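Local coordinates for protein glycosyl hydrolase (Streptomyces cattleya, PDB 7LR8) that probably hydrolyses the beta-1,4 bond between mannose and N-acetylglucosamine in the N-glycan core, as a family GH5 glycosidase of a soil actinobacterium, at residues R12-G17 / R344-E349; V18-S23 / A40-V45; L192-E197 / G218-V223; H245-V250 / I289-D294; R354-A359 / G393-T398. The protein carries 1 engineered substitution. One frame throughout, in Å; residues are numbered along the deposited sequence.

How the interactions relate
The chain enters on strand 15-19, and interaction 1 closes the longest loop by bringing helix 334-349 back against it. Interactions 2, 3 and 4 all lie within that loop, one after another, and none cross. Interaction 2 packs the end of the same strand on helix 35-46; interaction 3 brings strands 194-196 and 221-225 together, the two ends of the eight-strand sheet; interaction 4 joins the outer helices 240-253 and 281-293. Interaction 5 follows after interaction 1 has closed and ties up a small C-terminal parallel sheet. L293 and D290 connect interactions 1 and 4, V223 connects 3 and 4, and D294 connects 4 and 5.

Interaction 1 (R12-G17 / R344-E349)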
# COMPACT_ATOMS: atom_id res chain seq x y z
N ARG B 12 -1.71 26.71 -31.45
CA ARG B 12 -1.62 27.31 -30.13
C ARG B 12 -0.16 27.41 -29.68
O ARG B 12 0.69 26.64 -30.14
CB ARG B 12 -2.44 26.50 -29.12
N SER B 13 0.12 28.35 -28.79
CA SER B 13 1.45 28.64 -28.27
C SER B 13 1.78 27.73 -27.10
O SER B 13 0.89 27.18 -26.45
CB SER B 13 1.53 30.10 -27.85
OG SER B 13 0.77 30.34 -26.67
N PRO B 14 3.07 27.54 -26.79
CA PRO B 14 3.43 26.62 -25.70
C PRO B 14 3.07 27.18 -24.33
O PRO B 14 3.21 28.38 -24.07
CB PRO B 14 4.95 26.48 -25.85
CG PRO B 14 5.36 27.76 -26.43
CD PRO B 14 4.27 28.09 -27.43
N ARG B 15 2.62 26.29 -23.46
CA ARG B 15 2.30 26.59 -22.07
C ARG B 15 3.46 26.18 -21.17
O ARG B 15 4.29 25.34 -21.52
CB ARG B 15 1.01 25.89 -21.66
CG ARG B 15 -0.10 26.10 -22.68
CD ARG B 15 -1.43 25.71 -22.10
NE ARG B 15 -1.53 26.17 -20.72
CZ ARG B 15 -2.67 26.29 -20.05
NH1 ARG B 15 -3.82 25.98 -20.64
NH2 ARG B 15 -2.65 26.71 -18.80
N PHE B 16 3.50 26.78 -19.98
CA PHE B 16 4.58 26.57 -19.03
C PHE B 16 3.99 26.24 -17.67
O PHE B 16 3.10 26.95 -17.19
CB PHE B 16 5.48 27.81 -18.97
CG PHE B 16 6.13 28.15 -20.29
CD1 PHE B 16 7.31 27.52 -20.66
CD2 PHE B 16 5.56 29.08 -21.16
CE1 PHE B 16 7.92 27.82 -21.88
CE2 PHE B 16 6.16 29.37 -22.37
CZ PHE B 16 7.35 28.74 -22.73
N GLY B 17 4.48 25.18 -17.05
CA GLY B 17 3.93 24.76 -15.78
C GLY B 17 4.90 23.90 -15.01
O GLY B 17 6.06 23.74 -15.40
N ARG B 344 9.59 34.12 -19.04
CA ARG B 344 9.42 35.55 -19.25
C ARG B 344 9.90 35.96 -20.63
O ARG B 344 9.24 36.75 -21.32
CB ARG B 344 10.17 36.33 -18.17
CG ARG B 344 9.96 37.84 -18.22
CD ARG B 344 11.25 38.58 -17.89
NE ARG B 344 12.30 38.29 -18.86
CZ ARG B 344 12.50 38.99 -19.97
NH1 ARG B 344 11.72 40.03 -20.26
NH2 ARG B 344 13.47 38.65 -20.80
N ARG B 345 11.04 35.42 -21.06
CA ARG B 345 11.59 35.72 -22.37
C ARG B 345 10.62 35.30 -23.47
O ARG B 345 10.33 36.08 -24.39
CB ARG B 345 12.94 35.01 -22.54
CG ARG B 345 13.70 35.31 -23.82
CD ARG B 345 14.86 34.32 -23.97
NE ARG B 345 15.51 34.05 -22.69
CZ ARG B 345 15.97 32.86 -22.31
NH1 ARG B 345 15.85 31.82 -23.11
NH2 ARG B 345 16.55 32.72 -21.12
N TRP B 346 10.09 34.08 -23.37
CA TRP B 346 9.13 33.63 -24.38
C TRP B 346 7.88 34.50 -24.37
O TRP B 346 7.39 34.91 -25.43
CB TRP B 346 8.77 32.16 -24.17
CG TRP B 346 7.89 31.71 -25.30
CD1 TRP B 346 8.29 31.10 -26.46
CD2 TRP B 346 6.47 31.91 -25.42
NE1 TRP B 346 7.20 30.89 -27.28
CE2 TRP B 346 6.08 31.38 -26.66
CE3 TRP B 346 5.50 32.47 -24.59
CZ2 TRP B 346 4.75 31.39 -27.09
CZ3 TRP B 346 4.19 32.49 -25.02
CH2 TRP B 346 3.83 31.95 -26.25
N ARG B 347 7.32 34.78 -23.18
CA ARG B 347 6.10 35.59 -23.13
C ARG B 347 6.34 37.01 -23.63
O ARG B 347 5.41 37.64 -24.16
CB ARG B 347 5.54 35.63 -21.70
CG ARG B 347 5.15 34.28 -21.10
CD ARG B 347 4.20 34.45 -19.91
NE ARG B 347 4.02 33.22 -19.14
CZ ARG B 347 3.31 32.17 -19.55
NH1 ARG B 347 2.72 32.20 -20.74
NH2 ARG B 347 3.19 31.08 -18.78
N THR B 348 7.56 37.52 -23.49
CA THR B 348 7.85 38.88 -23.93
C THR B 348 8.06 38.95 -25.44
O THR B 348 7.55 39.85 -26.10
CB THR B 348 9.07 39.44 -23.20
OG1 THR B 348 8.84 39.44 -21.79
CG2 THR B 348 9.39 40.86 -23.66
N GLU B 349 8.80 37.99 -25.99
CA GLU B 349 9.18 38.06 -27.40
C GLU B 349 8.26 37.26 -28.32
O GLU B 349 8.26 37.51 -29.53
CB GLU B 349 10.63 37.58 -27.58
CG GLU B 349 11.64 38.37 -26.74
CD GLU B 349 11.81 39.83 -27.18
OE1 GLU B 349 12.64 40.53 -26.57
OE2 GLU B 349 11.12 40.28 -28.12
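W346 lies against S13 and P14 with its indole, and the two neighbours use different sides of it. P14 sits over one face: its CG is 3.7 Å from W346 CE2, and its CD comes within 3.4 Å of W346 CZ2. S13 comes to the rim of the ring system instead, where its CB is 3.4 Å from W346 CH2, near the indole plane. The CB of W346 already points toward the strand, and CG set opposite the backbone N (chi1 -174°) carries the indole on across S13 and P14.

Farther along, F16 meets the same indole obliquely. The closest pair is F16 CE2 and W346 CE3 at 3.9 Å, the planes are turned 57° to each other, and neither a stack nor an edge-to-face pair results. At the neighbouring edge atom, CD2, F16 meets R347, whose guanidinium turns a face to it and whose extended side chain runs past in the opposite direction. R347 NH2 lies at the edge of the phenyl ring, 3.9 Å from F16 CD2, and the ring and guanidinium planes are almost perpendicular (88°). The polar end of that arginine is held by D51, through a salt bridge, and by the carbonyl of G49. L293 of helix 281-293 packs on P14, F16 and W346 alike.

This is the outside of a (beta/alpha)8 barrel, where helix 334-349, coming after the last barrel strand, covers the first strand, 15-19.

Interaction 2 (V18-S23 / A40-V45); sequences VNYTPS and ADLDSV
V18 and V45 face each other where strand and helix run side by side, their CA atoms 7.9 Å apart; the backbones part slightly at Y20 and L42 and are nearest at S23 and D41, 6.9 Å between CA atoms. The valines meet tip to tip, V18 CG2 standing 3.7 Å from V45 CG1.

D41 carries the polar half. Its carboxylate crosses Y20 at about a right angle, lying at the edge of the phenol ring with the two planes 74° apart. Y20 OH donates to D41 OD2 at 2.7 Å, on the anti lone pair of that carboxylate oxygen. The same oxygen takes a second bond from S23 N at 3.0 Å, nearly straight at 168°, on the syn side but tilted out of the carboxylate plane. S23 OG is 2.8 Å from D41 OD1, and that oxygen also forms a salt bridge with R330. Y20 is placed by its first torsion, CG opposite the backbone N (chi1 173°), and its ring is sandwiched: L42 CD2 sits over the centre of one face and P22 CG nearer the rim of the other. With a leucine in place of D41, Y20 OH and S23 N would probably lose their buried acceptor and R330 its opposite charge.

The arrangement belongs to a beta-alpha-beta unit, strand 15-19, helix 35-46 and strand 52-55, the first such unit of the barrel; here the helix anchors the loop that leaves the strand.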
# COMPACT_ATOMS: atom_id res chain seq x y z
N VAL B 18 4.42 23.38 -13.88
CA VAL B 18 5.25 22.53 -13.03
C VAL B 18 4.45 21.33 -12.57
O VAL B 18 3.22 21.38 -12.45
CB VAL B 18 5.81 23.27 -11.79
CG1 VAL B 18 6.79 24.34 -12.22
CG2 VAL B 18 4.69 23.87 -10.96
N ASN B 19 5.16 20.23 -12.34
CA ASN B 19 4.62 19.11 -11.58
C ASN B 19 4.66 19.47 -10.10
O ASN B 19 5.73 19.76 -9.56
CB ASN B 19 5.44 17.85 -11.85
CG ASN B 19 5.30 17.39 -13.28
OD1 ASN B 19 4.34 16.71 -13.61
ND2 ASN B 19 6.22 17.80 -14.14
N TYR B 20 3.49 19.46 -9.44
CA TYR B 20 3.35 20.01 -8.10
C TYR B 20 3.71 18.95 -7.06
O TYR B 20 2.99 17.95 -6.91
CB TYR B 20 1.94 20.55 -7.89
CG TYR B 20 1.67 20.99 -6.46
CD1 TYR B 20 2.63 21.69 -5.73
CD2 TYR B 20 0.45 20.70 -5.85
CE1 TYR B 20 2.39 22.07 -4.42
CE2 TYR B 20 0.19 21.07 -4.54
CZ TYR B 20 1.17 21.76 -3.83
OH TYR B 20 0.91 22.14 -2.53
N THR B 21 4.83 19.16 -6.36
CA THR B 21 5.23 18.34 -5.21
C THR B 21 4.97 19.13 -3.93
O THR B 21 5.73 20.06 -3.61
CB THR B 21 6.70 17.94 -5.30
OG1 THR B 21 7.49 19.06 -5.74
CG2 THR B 21 6.91 16.78 -6.27
N PRO B 22 3.93 18.82 -3.16
CA PRO B 22 3.63 19.62 -1.96
C PRO B 22 4.80 19.68 -1.00
O PRO B 22 5.40 18.66 -0.65
CB PRO B 22 2.43 18.89 -1.34
CG PRO B 22 1.76 18.25 -2.53
CD PRO B 22 2.89 17.80 -3.41
N SER B 23 5.14 20.90 -0.56
CA SER B 23 6.33 21.07 0.25
C SER B 23 6.16 20.47 1.64
O SER B 23 7.13 19.93 2.21
CB SER B 23 6.69 22.56 0.35
OG SER B 23 5.75 23.27 1.14
N ALA B 40 0.13 28.59 -0.21
CA ALA B 40 1.46 29.18 -0.17
C ALA B 40 2.38 28.54 -1.20
O ALA B 40 3.18 29.24 -1.85
CB ALA B 40 2.05 29.05 1.23
N ASP B 41 2.28 27.21 -1.37
CA ASP B 41 3.02 26.52 -2.42
C ASP B 41 2.68 27.10 -3.79
O ASP B 41 3.58 27.45 -4.57
CB ASP B 41 2.68 25.02 -2.42
CG ASP B 41 3.41 24.24 -1.33
OD1 ASP B 41 4.28 24.80 -0.64
OD2 ASP B 41 3.09 23.03 -1.19
N LEU B 42 1.38 27.20 -4.10
CA LEU B 42 0.97 27.69 -5.41
C LEU B 42 1.29 29.17 -5.57
O LEU B 42 1.59 29.61 -6.69
CB LEU B 42 -0.53 27.40 -5.62
CG LEU B 42 -0.87 25.90 -5.59
CD1 LEU B 42 -2.37 25.66 -5.78
CD2 LEU B 42 -0.07 25.13 -6.63
N ASP B 43 1.27 29.95 -4.48
CA ASP B 43 1.74 31.33 -4.56
C ASP B 43 3.16 31.39 -5.10
O ASP B 43 3.48 32.23 -5.96
CB ASP B 43 1.71 31.99 -3.18
CG ASP B 43 0.34 32.43 -2.77
OD1 ASP B 43 -0.58 32.46 -3.63
OD2 ASP B 43 0.18 32.75 -1.58
N SER B 44 4.04 30.51 -4.61
CA SER B 44 5.43 30.58 -5.03
C SER B 44 5.60 30.11 -6.46
O SER B 44 6.56 30.50 -7.14
CB SER B 44 6.32 29.76 -4.07
OG SER B 44 6.06 28.38 -4.14
N VAL B 45 4.68 29.27 -6.95
CA VAL B 45 4.70 28.81 -8.33
C VAL B 45 4.23 29.92 -9.27
O VAL B 45 4.85 30.19 -10.30
CB VAL B 45 3.85 27.54 -8.47
CG1 VAL B 45 3.58 27.21 -9.93
CG2 VAL B 45 4.52 26.38 -7.74

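Interaction 3 (L192-E197 / G218-V223)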
# COMPACT_ATOMS: atom_id res chain seq x y z
N LEU B 192 -9.22 17.71 -21.93
CA LEU B 192 -7.97 17.21 -22.51
C LEU B 192 -7.55 15.95 -21.76
O LEU B 192 -6.91 16.03 -20.71
CB LEU B 192 -6.89 18.28 -22.43
CG LEU B 192 -5.54 17.98 -23.09
CD1 LEU B 192 -5.69 18.07 -24.60
CD2 LEU B 192 -4.44 18.93 -22.60
N HIS B 193 -7.90 14.78 -22.30
CA HIS B 193 -7.62 13.51 -21.63
C HIS B 193 -6.56 12.75 -22.42
O HIS B 193 -6.70 12.56 -23.63
CB HIS B 193 -8.89 12.67 -21.48
CG HIS B 193 -10.01 13.40 -20.80
ND1 HIS B 193 -9.85 14.01 -19.57
CD2 HIS B 193 -11.28 13.65 -21.19
CE1 HIS B 193 -10.99 14.59 -19.22
NE2 HIS B 193 -11.87 14.39 -20.19
N LEU B 194 -5.53 12.31 -21.71
CA LEU B 194 -4.37 11.69 -22.32
C LEU B 194 -3.82 10.62 -21.38
O LEU B 194 -4.29 10.46 -20.25
CB LEU B 194 -3.28 12.73 -22.62
CG LEU B 194 -2.73 13.41 -21.36
CD1 LEU B 194 -1.22 13.59 -21.46
CD2 LEU B 194 -3.39 14.77 -21.11
N HIS B 195 -2.79 9.93 -21.83
CA HIS B 195 -2.01 9.04 -20.99
C HIS B 195 -0.55 9.41 -21.18
O HIS B 195 -0.18 10.05 -22.16
CB HIS B 195 -2.29 7.56 -21.33
CG HIS B 195 -1.73 7.13 -22.64
ND1 HIS B 195 -0.56 6.39 -22.75
CD2 HIS B 195 -2.16 7.32 -23.91
CE1 HIS B 195 -0.31 6.16 -24.02
NE2 HIS B 195 -1.27 6.70 -24.74
N ALA B 196 0.29 9.01 -20.21
CA ALA B 196 1.66 9.51 -20.14
C ALA B 196 2.56 8.37 -19.70
O ALA B 196 2.52 7.96 -18.54
CB ALA B 196 1.78 10.68 -19.16
N GLU B 197 3.37 7.87 -20.62
CA GLU B 197 4.21 6.71 -20.37
C GLU B 197 5.69 7.11 -20.32
O GLU B 197 6.12 7.99 -21.08
CB GLU B 197 3.99 5.64 -21.44
CG GLU B 197 2.50 5.35 -21.75
CD GLU B 197 1.66 5.06 -20.51
OE1 GLU B 197 0.43 5.33 -20.55
OE2 GLU B 197 2.20 4.57 -19.51
N GLY B 218 -5.46 8.97 -26.82
CA GLY B 218 -5.48 10.18 -26.02
C GLY B 218 -5.24 11.43 -26.86
O GLY B 218 -4.86 11.37 -28.03
N ALA B 219 -5.45 12.59 -26.23
CA ALA B 219 -5.61 13.84 -26.98
C ALA B 219 -4.29 14.41 -27.49
O ALA B 219 -4.27 15.05 -28.55
CB ALA B 219 -6.30 14.88 -26.10
N VAL B 220 -3.21 14.25 -26.74
CA VAL B 220 -1.89 14.77 -27.11
C VAL B 220 -0.88 13.71 -26.69
O VAL B 220 -1.17 12.84 -25.87
CB VAL B 220 -1.57 16.13 -26.44
CG1 VAL B 220 -2.63 17.18 -26.79
CG2 VAL B 220 -1.44 15.98 -24.94
N THR B 221 0.32 13.78 -27.28
CA THR B 221 1.39 12.86 -26.88
C THR B 221 2.14 13.46 -25.70
O THR B 221 2.60 14.60 -25.76
CB THR B 221 2.36 12.60 -28.03
OG1 THR B 221 1.65 12.17 -29.18
CG2 THR B 221 3.38 11.55 -27.63
N ALA B 222 2.29 12.68 -24.62
CA ALA B 222 3.05 13.13 -23.47
C ALA B 222 4.41 12.44 -23.46
O ALA B 222 4.48 11.22 -23.63
CB ALA B 222 2.30 12.85 -22.17
N VAL B 223 5.47 13.22 -23.30
CA VAL B 223 6.81 12.67 -23.13
C VAL B 223 7.40 13.19 -21.83
O VAL B 223 7.13 14.32 -21.40
CB VAL B 223 7.75 13.02 -24.32
CG1 VAL B 223 7.26 12.32 -25.59
CG2 VAL B 223 7.83 14.51 -24.52
O HOH W 1 0.92 9.98 -24.73
O HOH W 2 -2.16 10.50 -24.77
O HOH W 3 3.02 8.74 -23.47
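A222 is the apolar centre, with L194 and A196 closing on its methyl group: L194 CD1 is 3.7 Å from A222 CB, and A196 CB is 3.7 Å from the same atom. L194 gets there with CG lodged between its backbone N and carbonyl carbon (chi1 63°). Towards the start of the segments L192 adds a second patch, its CD1 3.6 Å from A219 CB and also against V220, whose side chain it meets at about a right angle.

Beside this layer the backbones come together at G218, which lies so close to L194 that a CB there would press on L194 CA. The one direct bond between the segments follows, A219 N to H193 O at 2.9 Å. Farther on, three waters stand between the strands. One takes the N-H of H195 and reaches V220 O, another lies between H195 O and A222 N, and the third accepts from E197 N at 3.0 Å and donates to A222 O at 2.9 Å.

At the polar edge H195 ND1 donates a hydrogen bond to E197 OE1, short at 2.6 Å, nearly in the imidazole plane and on the anti lone pair of OE1. H195 NE2 is taken by the carbonyl of H213, so the ring is fixed at both nitrogens. The E197 side chain is about 5 Å from that of A153, an engineered residue whose position belongs to an N-acetylglucosamine site seen crystallographically in this protein.

Strands 194-196 and 221-225 end the sheet; the two run nearly parallel (22° between their short axes), and waters bridge the seam that closes the (beta/alpha)8 barrel.

Interaction 4 (H245-V250 / I289-D294); sequences HAAYLV and IDAVLD
A246, A247 and V250 present small side chains to A291 and V292, and all the contacts between these two segments are van der Waals. Among the side chains V292 does most of the work. Its CG2 rests on A246 CB at 3.5 Å, while CG1, set opposite the backbone N of V292 (chi1 171°), lies on the side of V250, a loose 4.5 Å from V250 CG2. The alanine pair is looser than the first of these: A247 CB and A291 CB are 4.1 Å apart.

Side chain also meets backbone. V292 CG2 stands 3.6 Å from A247 N, and A247 CB lies 3.5 Å from A291 O, so each helix puts a methyl group directly on the main chain of the other. With A246, A247 and A291 in the interface the axes of the short segments come as close as 8.0 Å, crossing at -22° with both helices running in nearly the same direction.

C295, just past the end of helix 281-293, extends the contact by touching A247 and V250. On the inner side A246 and L249 pack against S225 of strand 221-225.

Neighbouring outer helices of a (beta/alpha)8 barrel lie side by side in just this way, here helix 240-253, following strand 221-225, and helix 281-293, following strand 264-269.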
# COMPACT_ATOMS: atom_id res chain seq x y z
N HIS B 245 17.97 16.30 -25.21
CA HIS B 245 17.23 15.06 -25.05
C HIS B 245 15.72 15.31 -25.06
O HIS B 245 14.96 14.54 -25.66
CB HIS B 245 17.66 14.35 -23.77
CG HIS B 245 16.97 13.03 -23.57
ND1 HIS B 245 15.74 12.91 -22.97
CD2 HIS B 245 17.33 11.78 -23.96
CE1 HIS B 245 15.38 11.63 -22.97
NE2 HIS B 245 16.32 10.93 -23.58
N ALA B 246 15.27 16.39 -24.42
CA ALA B 246 13.83 16.63 -24.38
C ALA B 246 13.28 17.02 -25.75
O ALA B 246 12.20 16.57 -26.14
CB ALA B 246 13.51 17.70 -23.33
N ALA B 247 14.01 17.86 -26.50
CA ALA B 247 13.61 18.18 -27.87
C ALA B 247 13.61 16.93 -28.74
O ALA B 247 12.77 16.78 -29.63
CB ALA B 247 14.55 19.25 -28.46
N TYR B 248 14.56 16.02 -28.51
CA TYR B 248 14.57 14.76 -29.23
C TYR B 248 13.28 13.97 -29.01
O TYR B 248 12.69 13.45 -29.96
CB TYR B 248 15.75 13.92 -28.79
CG TYR B 248 15.74 12.50 -29.31
CD1 TYR B 248 15.68 12.24 -30.67
CD2 TYR B 248 15.84 11.43 -28.44
CE1 TYR B 248 15.70 10.94 -31.16
CE2 TYR B 248 15.87 10.12 -28.92
CZ TYR B 248 15.80 9.89 -30.27
OH TYR B 248 15.83 8.59 -30.74
N LEU B 249 12.87 13.81 -27.75
CA LEU B 249 11.66 13.04 -27.49
C LEU B 249 10.46 13.70 -28.15
O LEU B 249 9.57 13.01 -28.67
CB LEU B 249 11.43 12.87 -25.99
CG LEU B 249 12.26 11.83 -25.24
CD1 LEU B 249 11.77 11.77 -23.80
CD2 LEU B 249 12.18 10.46 -25.92
N VAL B 250 10.42 15.03 -28.15
CA VAL B 250 9.33 15.76 -28.79
C VAL B 250 9.26 15.41 -30.27
O VAL B 250 8.20 15.05 -30.80
CB VAL B 250 9.49 17.28 -28.57
CG1 VAL B 250 8.59 18.09 -29.52
CG2 VAL B 250 9.21 17.64 -27.11
N ILE B 289 15.20 24.06 -22.30
CA ILE B 289 13.99 24.76 -22.70
C ILE B 289 14.20 25.46 -24.05
O ILE B 289 13.33 25.39 -24.92
CB ILE B 289 13.56 25.74 -21.60
CG1 ILE B 289 13.16 24.97 -20.34
CG2 ILE B 289 12.41 26.64 -22.10
CD1 ILE B 289 12.75 25.85 -19.19
N ASP B 290 15.35 26.13 -24.25
CA ASP B 290 15.61 26.72 -25.56
C ASP B 290 15.53 25.67 -26.66
O ASP B 290 14.97 25.92 -27.73
CB ASP B 290 16.99 27.40 -25.60
CG ASP B 290 17.04 28.70 -24.83
OD1 ASP B 290 15.98 29.34 -24.63
OD2 ASP B 290 18.15 29.11 -24.44
N ALA B 291 16.09 24.48 -26.41
CA ALA B 291 16.05 23.44 -27.42
C ALA B 291 14.62 22.97 -27.68
O ALA B 291 14.22 22.76 -28.83
CB ALA B 291 16.93 22.26 -27.00
N VAL B 292 13.82 22.84 -26.62
CA VAL B 292 12.45 22.37 -26.80
C VAL B 292 11.60 23.43 -27.49
O VAL B 292 10.80 23.12 -28.39
CB VAL B 292 11.84 21.96 -25.45
CG1 VAL B 292 10.35 21.68 -25.61
CG2 VAL B 292 12.54 20.71 -24.93
N LEU B 293 11.77 24.69 -27.11
CA LEU B 293 10.97 25.75 -27.72
C LEU B 293 11.37 26.03 -29.16
O LEU B 293 10.67 26.80 -29.84
CB LEU B 293 11.06 27.03 -26.88
CG LEU B 293 10.42 26.98 -25.48
CD1 LEU B 293 10.51 28.35 -24.82
CD2 LEU B 293 8.98 26.52 -25.54
N ASP B 294 12.46 25.44 -29.66
CA ASP B 294 12.77 25.44 -31.08
C ASP B 294 12.05 24.31 -31.84
O ASP B 294 12.33 24.09 -33.02
CB ASP B 294 14.29 25.32 -31.28
CG ASP B 294 14.74 25.70 -32.67
OD1 ASP B 294 14.26 26.73 -33.21
OD2 ASP B 294 15.59 24.97 -33.23

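Interaction 5 (R354-A359 / G393-T398); sequences RPRTTA and GARPTT
R395 turns back on R354 and P355 and binds both their carbonyls. The bend at its third torsion (52°) brings NH2 to R354 O at 2.8 Å and NH1 to P355 O at 2.9 Å, both oxygens lying close to the guanidinium plane although the donors stand above the carbonyl planes. R356, extended from CG to NE, makes the return bond: NH1 to P396 O at 2.7 Å, again at the guanidinium edge. In the backbone, T397 N donates to T358 O at 2.8 Å, and A359 pairs with T397 in a parallel bridge.

Two waters add indirect links, one between T358 N and R395 O, the other between T358 OG1 and A394 O.

The remaining contacts are packing ones. R354 CB covers one face of the R395 guanidinium and R356 NE the opposite face; the two arginines are like charges whose side chains cross at about a right angle, the guanidinium planes 76° apart, with R356 NE 3.6 Å from R395 NH2. A359 CB touches T397 CG2 at 3.7 Å. A leucine in place of R356 would probably leave P396 O without this donor and R395 less firmly held on one face.

D294 sits by both cations, its carboxylate bridging to R395 NE and R356 NH2 and its carbonyl also reached by R356. The closeness of the two arginines is therefore probably paid for by that shared acid, together with the carbonyl oxygens of R354, P355 and P396 that accept from their N-H groups.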
# COMPACT_ATOMS: atom_id res chain seq x y z
N ARG B 354 9.15 27.71 -35.87
CA ARG B 354 9.92 27.50 -37.09
C ARG B 354 9.76 26.04 -37.50
O ARG B 354 10.17 25.14 -36.74
CB ARG B 354 11.40 27.86 -36.90
CG ARG B 354 11.61 29.31 -36.53
CD ARG B 354 13.08 29.64 -36.23
NE ARG B 354 13.25 31.09 -36.07
CZ ARG B 354 13.67 31.92 -37.02
NH1 ARG B 354 14.00 31.45 -38.22
NH2 ARG B 354 13.78 33.22 -36.78
N PRO B 355 9.16 25.77 -38.66
CA PRO B 355 8.97 24.38 -39.09
C PRO B 355 10.30 23.67 -39.27
O PRO B 355 11.35 24.28 -39.47
CB PRO B 355 8.23 24.52 -40.42
CG PRO B 355 7.66 25.92 -40.42
CD PRO B 355 8.63 26.74 -39.63
N ARG B 356 10.23 22.34 -39.22
CA ARG B 356 11.39 21.47 -39.40
C ARG B 356 11.18 20.66 -40.67
O ARG B 356 10.40 19.71 -40.69
CB ARG B 356 11.58 20.59 -38.18
CG ARG B 356 11.90 21.38 -36.93
CD ARG B 356 12.39 20.50 -35.78
NE ARG B 356 13.06 21.33 -34.80
CZ ARG B 356 14.07 20.94 -34.03
NH1 ARG B 356 14.54 19.70 -34.11
NH2 ARG B 356 14.61 21.80 -33.18
N THR B 357 11.88 21.04 -41.74
CA THR B 357 11.66 20.45 -43.05
C THR B 357 12.56 19.25 -43.34
O THR B 357 12.36 18.59 -44.36
CB THR B 357 11.87 21.50 -44.15
OG1 THR B 357 11.23 21.07 -45.35
CG2 THR B 357 13.38 21.70 -44.41
N THR B 358 13.54 18.97 -42.48
CA THR B 358 14.44 17.83 -42.63
C THR B 358 14.06 16.75 -41.62
O THR B 358 14.00 17.01 -40.41
CB THR B 358 15.90 18.24 -42.41
OG1 THR B 358 16.28 19.24 -43.37
CG2 THR B 358 16.81 17.02 -42.54
N ALA B 359 13.81 15.53 -42.11
CA ALA B 359 13.33 14.44 -41.28
C ALA B 359 14.30 13.27 -41.29
O ALA B 359 14.79 12.87 -42.36
CB ALA B 359 11.94 13.97 -41.73
N GLY B 393 22.99 21.78 -36.86
CA GLY B 393 22.05 22.85 -37.08
C GLY B 393 20.94 22.55 -38.06
O GLY B 393 20.24 23.48 -38.50
N ALA B 394 20.75 21.28 -38.42
CA ALA B 394 19.71 20.87 -39.35
C ALA B 394 18.31 20.89 -38.76
O ALA B 394 17.34 20.72 -39.51
CB ALA B 394 20.01 19.46 -39.88
N ARG B 395 18.17 21.08 -37.44
CA ARG B 395 16.87 21.11 -36.78
C ARG B 395 15.97 19.95 -37.22
O ARG B 395 14.89 20.17 -37.76
CB ARG B 395 16.18 22.45 -37.02
CG ARG B 395 17.07 23.69 -36.72
CD ARG B 395 16.29 25.03 -36.84
NE ARG B 395 15.07 24.98 -36.04
CZ ARG B 395 13.84 24.89 -36.54
NH1 ARG B 395 13.66 24.89 -37.85
NH2 ARG B 395 12.79 24.81 -35.73
N PRO B 396 16.41 18.71 -37.00
CA PRO B 396 15.67 17.57 -37.56
C PRO B 396 14.34 17.32 -36.86
O PRO B 396 14.20 17.54 -35.65
CB PRO B 396 16.63 16.39 -37.33
CG PRO B 396 17.40 16.78 -36.09
CD PRO B 396 17.59 18.29 -36.23
N THR B 397 13.36 16.86 -37.64
CA THR B 397 12.24 16.10 -37.11
C THR B 397 12.48 14.63 -37.43
O THR B 397 13.57 14.24 -37.86
CB THR B 397 10.89 16.60 -37.65
OG1 THR B 397 9.82 15.94 -36.96
CG2 THR B 397 10.76 16.34 -39.15
N THR B 398 11.46 13.79 -37.22
CA THR B 398 11.56 12.37 -37.54
C THR B 398 10.38 11.94 -38.41
O THR B 398 9.33 12.59 -38.44
CB THR B 398 11.63 11.49 -36.27
OG1 THR B 398 10.39 11.56 -35.53
CG2 THR B 398 12.78 11.92 -35.37
O HOH W 4 14.46 20.84 -40.43
O HOH W 5 17.15 21.52 -42.04